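Local coordinates for protein endo alpha-1,4 polygalactosaminidase (Neosartorya fumigata, PDB 6OJ1) that cleaves alpha-1,4-linked galactosamine polymers from within the chain as an endo-acting glycoside hydrolase of family GH114, and so disrupts microbial biofilms, at residues W202-Q207 with P226-E231. Residues are numbered along the deposited sequence; the frame is centred on the assembly and turned at random.
With K (potassium ion), chain H.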
ATOM      1  N   TRP A 202       3.282  -8.814   3.594  1.00 21.24           N
ATOM      2  CA  TRP A 202       2.512  -8.984   2.364  1.00 19.62           C
ATOM      3  C   TRP A 202       3.143  -8.133   1.273  1.00 20.36           C
ATOM      4  O   TRP A 202       4.049  -7.330   1.517  1.00 20.39           O
ATOM      5  CB  TRP A 202       1.046  -8.560   2.535  1.00 17.86           C
ATOM      6  CG  TRP A 202       0.909  -7.132   3.003  1.00 17.74           C
ATOM      7  CD1 TRP A 202       1.017  -5.993   2.245  1.00 16.63           C
ATOM      8  CD2 TRP A 202       0.658  -6.694   4.344  1.00 19.84           C
ATOM      9  NE1 TRP A 202       0.839  -4.875   3.035  1.00 19.37           N
ATOM     10  CE2 TRP A 202       0.627  -5.278   4.327  1.00 21.09           C
ATOM     11  CE3 TRP A 202       0.461  -7.360   5.561  1.00 21.61           C
ATOM     12  CZ2 TRP A 202       0.389  -4.520   5.474  1.00 15.32           C
ATOM     13  CZ3 TRP A 202       0.230  -6.603   6.702  1.00 20.97           C
ATOM     14  CH2 TRP A 202       0.202  -5.204   6.650  1.00 16.84           C
ATOM     15  N   SER A 203       2.603  -8.291   0.070  1.00 19.29           N
ATOM     16  CA  SER A 203       2.756  -7.370  -1.045  1.00 17.68           C
ATOM     17  C   SER A 203       1.409  -6.714  -1.323  1.00 20.77           C
ATOM     18  O   SER A 203       0.373  -7.379  -1.280  1.00 20.58           O
ATOM     19  CB  SER A 203       3.229  -8.125  -2.299  1.00 17.84           C
ATOM     20  OG  SER A 203       3.026  -7.344  -3.471  1.00 21.91           O
ATOM     21  N   VAL A 204       1.408  -5.415  -1.594  1.00 19.61           N
ATOM     22  CA  VAL A 204       0.279  -4.786  -2.278  1.00 17.78           C
ATOM     23  C   VAL A 204       0.728  -4.557  -3.712  1.00 21.50           C
ATOM     24  O   VAL A 204       1.723  -3.857  -3.950  1.00 20.73           O
ATOM     25  CB  VAL A 204      -0.158  -3.466  -1.617  1.00 18.79           C
ATOM     26  CG1 VAL A 204      -1.211  -2.777  -2.496  1.00 20.18           C
ATOM     27  CG2 VAL A 204      -0.742  -3.707  -0.215  1.00 17.27           C
ATOM     28  N   ASN A 205       0.026  -5.171  -4.669  1.00 19.02           N
ATOM     29  CA  ASN A 205       0.378  -5.049  -6.074  1.00 18.87           C
ATOM     30  C   ASN A 205      -0.745  -4.401  -6.860  1.00 21.21           C
ATOM     31  O   ASN A 205      -1.922  -4.742  -6.682  1.00 22.48           O
ATOM     32  CB  ASN A 205       0.680  -6.396  -6.707  1.00 22.64           C
ATOM     33  CG  ASN A 205       0.851  -6.280  -8.197  1.00 23.36           C
ATOM     34  OD1 ASN A 205      -0.097  -6.457  -8.950  1.00 24.05           O
ATOM     35  ND2 ASN A 205       2.048  -5.893  -8.630  1.00 22.83           N
ATOM     36  N   GLU A 206      -0.377  -3.493  -7.757  1.00 18.54           N
ATOM     37  CA  GLU A 206      -1.304  -2.964  -8.752  1.00 20.38           C
ATOM     38  C   GLU A 206      -0.941  -3.495 -10.132  1.00 23.08           C
ATOM     39  O   GLU A 206       0.195  -3.331 -10.586  1.00 23.25           O
ATOM     40  CB  GLU A 206      -1.279  -1.440  -8.760  1.00 19.12           C
ATOM     41  CG  GLU A 206      -1.853  -0.823  -7.499  1.00 18.12           C
ATOM     42  CD  GLU A 206      -1.527   0.639  -7.411  1.00 23.99           C
ATOM     43  OE1 GLU A 206      -0.321   0.977  -7.421  1.00 19.44           O
ATOM     44  OE2 GLU A 206      -2.472   1.451  -7.344  1.00 23.25           O
ATOM     45  N   GLN A 207      -1.908  -4.126 -10.798  1.00 19.85           N
ATOM     46  CA  GLN A 207      -1.892  -4.330 -12.245  1.00 26.66           C
ATOM     47  C   GLN A 207      -0.819  -5.287 -12.744  1.00 28.93           C
ATOM     48  O   GLN A 207      -0.434  -5.203 -13.915  1.00 24.40           O
ATOM     49  CB  GLN A 207      -1.732  -2.995 -12.976  1.00 26.85           C
ATOM     50  CG  GLN A 207      -2.870  -2.018 -12.710  1.00 30.22           C
ATOM     51  CD  GLN A 207      -2.503  -0.609 -13.102  1.00 29.77           C
ATOM     52  OE1 GLN A 207      -1.861   0.111 -12.340  1.00 40.71           O
ATOM     53  NE2 GLN A 207      -2.905  -0.209 -14.294  1.00 30.60           N
ATOM     54  N   PRO A 226       0.519 -13.045   1.712  1.00 25.14           N
ATOM     55  CA  PRO A 226      -0.476 -12.732   0.684  1.00 24.57           C
ATOM     56  C   PRO A 226       0.007 -11.635  -0.255  1.00 23.27           C
ATOM     57  O   PRO A 226       0.916 -10.862   0.061  1.00 24.45           O
ATOM     58  CB  PRO A 226      -1.699 -12.274   1.495  1.00 25.58           C
ATOM     59  CG  PRO A 226      -1.161 -11.844   2.821  1.00 27.24           C
ATOM     60  CD  PRO A 226       0.070 -12.679   3.069  1.00 27.20           C
ATOM     61  N   VAL A 227      -0.588 -11.614  -1.447  1.00 21.29           N
ATOM     62  CA  VAL A 227      -0.490 -10.475  -2.352  1.00 20.74           C
ATOM     63  C   VAL A 227      -1.869  -9.839  -2.386  1.00 23.76           C
ATOM     64  O   VAL A 227      -2.836 -10.455  -2.857  1.00 27.16           O
ATOM     65  CB  VAL A 227      -0.052 -10.860  -3.770  1.00 24.43           C
ATOM     66  CG1 VAL A 227      -0.063  -9.598  -4.647  1.00 23.98           C
ATOM     67  CG2 VAL A 227       1.317 -11.523  -3.758  1.00 25.44           C
ATOM     68  N   PHE A 228      -1.955  -8.618  -1.892  1.00 20.95           N
ATOM     69  CA  PHE A 228      -3.184  -7.837  -1.968  1.00 21.48           C
ATOM     70  C   PHE A 228      -3.170  -7.141  -3.321  1.00 23.43           C
ATOM     71  O   PHE A 228      -2.434  -6.173  -3.536  1.00 20.86           O
ATOM     72  CB  PHE A 228      -3.271  -6.901  -0.770  1.00 22.93           C
ATOM     73  CG  PHE A 228      -3.356  -7.650   0.527  1.00 24.15           C
ATOM     74  CD1 PHE A 228      -4.392  -8.557   0.737  1.00 23.23           C
ATOM     75  CD2 PHE A 228      -2.398  -7.487   1.521  1.00 23.35           C
ATOM     76  CE1 PHE A 228      -4.486  -9.288   1.924  1.00 22.95           C
ATOM     77  CE2 PHE A 228      -2.484  -8.206   2.714  1.00 26.45           C
ATOM     78  CZ  PHE A 228      -3.526  -9.111   2.914  1.00 22.73           C
ATOM     79  N   HIS A 229      -3.966  -7.670  -4.249  1.00 22.11           N
ATOM     80  CA  HIS A 229      -3.784  -7.449  -5.677  1.00 24.61           C
ATOM     81  C   HIS A 229      -4.933  -6.617  -6.228  1.00 24.66           C
ATOM     82  O   HIS A 229      -6.100  -6.992  -6.078  1.00 24.43           O
ATOM     83  CB  HIS A 229      -3.678  -8.802  -6.390  1.00 24.11           C
ATOM     84  CG  HIS A 229      -3.767  -8.718  -7.880  1.00 26.26           C
ATOM     85  ND1 HIS A 229      -4.636  -9.501  -8.610  1.00 25.88           N
ATOM     86  CD2 HIS A 229      -3.097  -7.955  -8.779  1.00 20.46           C
ATOM     87  CE1 HIS A 229      -4.504  -9.220  -9.895  1.00 30.40           C
ATOM     88  NE2 HIS A 229      -3.581  -8.282 -10.024  1.00 21.66           N
ATOM     89  N   ILE A 230      -4.603  -5.501  -6.885  1.00 22.04           N
ATOM     90  CA  ILE A 230      -5.594  -4.589  -7.461  1.00 20.89           C
ATOM     91  C   ILE A 230      -5.467  -4.598  -8.976  1.00 24.23           C
ATOM     92  O   ILE A 230      -4.355  -4.523  -9.509  1.00 20.84           O
ATOM     93  CB  ILE A 230      -5.408  -3.147  -6.945  1.00 19.19           C
ATOM     94  CG1 ILE A 230      -5.262  -3.093  -5.431  1.00 20.89           C
ATOM     95  CG2 ILE A 230      -6.569  -2.264  -7.397  1.00 19.00           C
ATOM     96  CD1 ILE A 230      -4.837  -1.703  -4.939  1.00 20.48           C
ATOM     97  N   GLU A 231      -6.605  -4.666  -9.677  1.00 22.92           N
ATOM     98  CA  GLU A 231      -6.644  -4.380 -11.104  1.00 22.62           C
ATOM     99  C   GLU A 231      -7.686  -3.302 -11.359  1.00 26.82           C
ATOM    100  O   GLU A 231      -8.667  -3.178 -10.618  1.00 25.79           O
ATOM    101  CB  GLU A 231      -6.958  -5.624 -11.953  1.00 25.62           C
ATOM    102  CG  GLU A 231      -5.881  -6.737 -11.868  1.00 23.42           C
ATOM    103  CD  GLU A 231      -4.613  -6.425 -12.656  1.00 28.63           C
ATOM    104  OE1 GLU A 231      -4.692  -5.695 -13.667  1.00 30.25           O
ATOM    105  OE2 GLU A 231      -3.531  -6.930 -12.269  1.00 28.83           O
TER
HETATM  106  K     K H 418      -0.206   4.105  -8.004  1.00 95.07           K
HETATM  107  O   HOH W   1      -1.982   3.207  -5.305  1.00 29.58           O
HETATM  108  O   HOH W   2      -2.708   3.885  -9.112  1.00 41.13           O
HETATM  109  O   HOH W   3      -0.595   5.786  -5.546  1.00 32.59           O
HETATM  110  O   HOH W   4       2.295   4.607  -9.051  1.00 46.82           O
HETATM  111  O   HOH W   5       1.825   3.650  -6.223  1.00 29.44           O
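Glu231 OE2 lies 3.1 Å from Gln207 CA across the strands and accepts two N-H groups, from His229 NE2 at 2.6 Å and from Ala209 N. The histidine bond uses the anti lone pair of OE2, which lies slightly out of the imidazole plane. The fold-back at chi2 (-75°) turns the Glu231 carboxylate toward the imidazole, whose ND1 is held by Thr263, so the ring is fixed at both nitrogens. Asn205 runs beside His229, its amide 29° from the ring plane; OD1 sits at the ring edge, 3.4 Å from His229 CD2, and accepts from Cys208 N. Between the strands, a parallel ladder of five backbone hydrogen bonds runs from Ser203 N to Gln207 N; Phe228 N to Ser203 O is the shortest, 2.7 Å. On the face shared by Val204 and Glu206, Phe228 turns its edge to the Trp202 five-membered ring in a T-shaped stack, planes at 63°, and Ile230 CD1 packs alongside Glu206 CG. Beyond it the extended Glu206 chain reaches a potassium ion through OE1, a long 3.2 Å, while OE2 accepts from two of the ion's waters and bonds with Tyr232. These are neighbouring strands of the TIM-type (beta/alpha) barrel, joined by a crossover containing helices 214-217 and 219-222; Phe220 covers Ser203 and Val227, and strands 183-187 and 261-266 flank the pair.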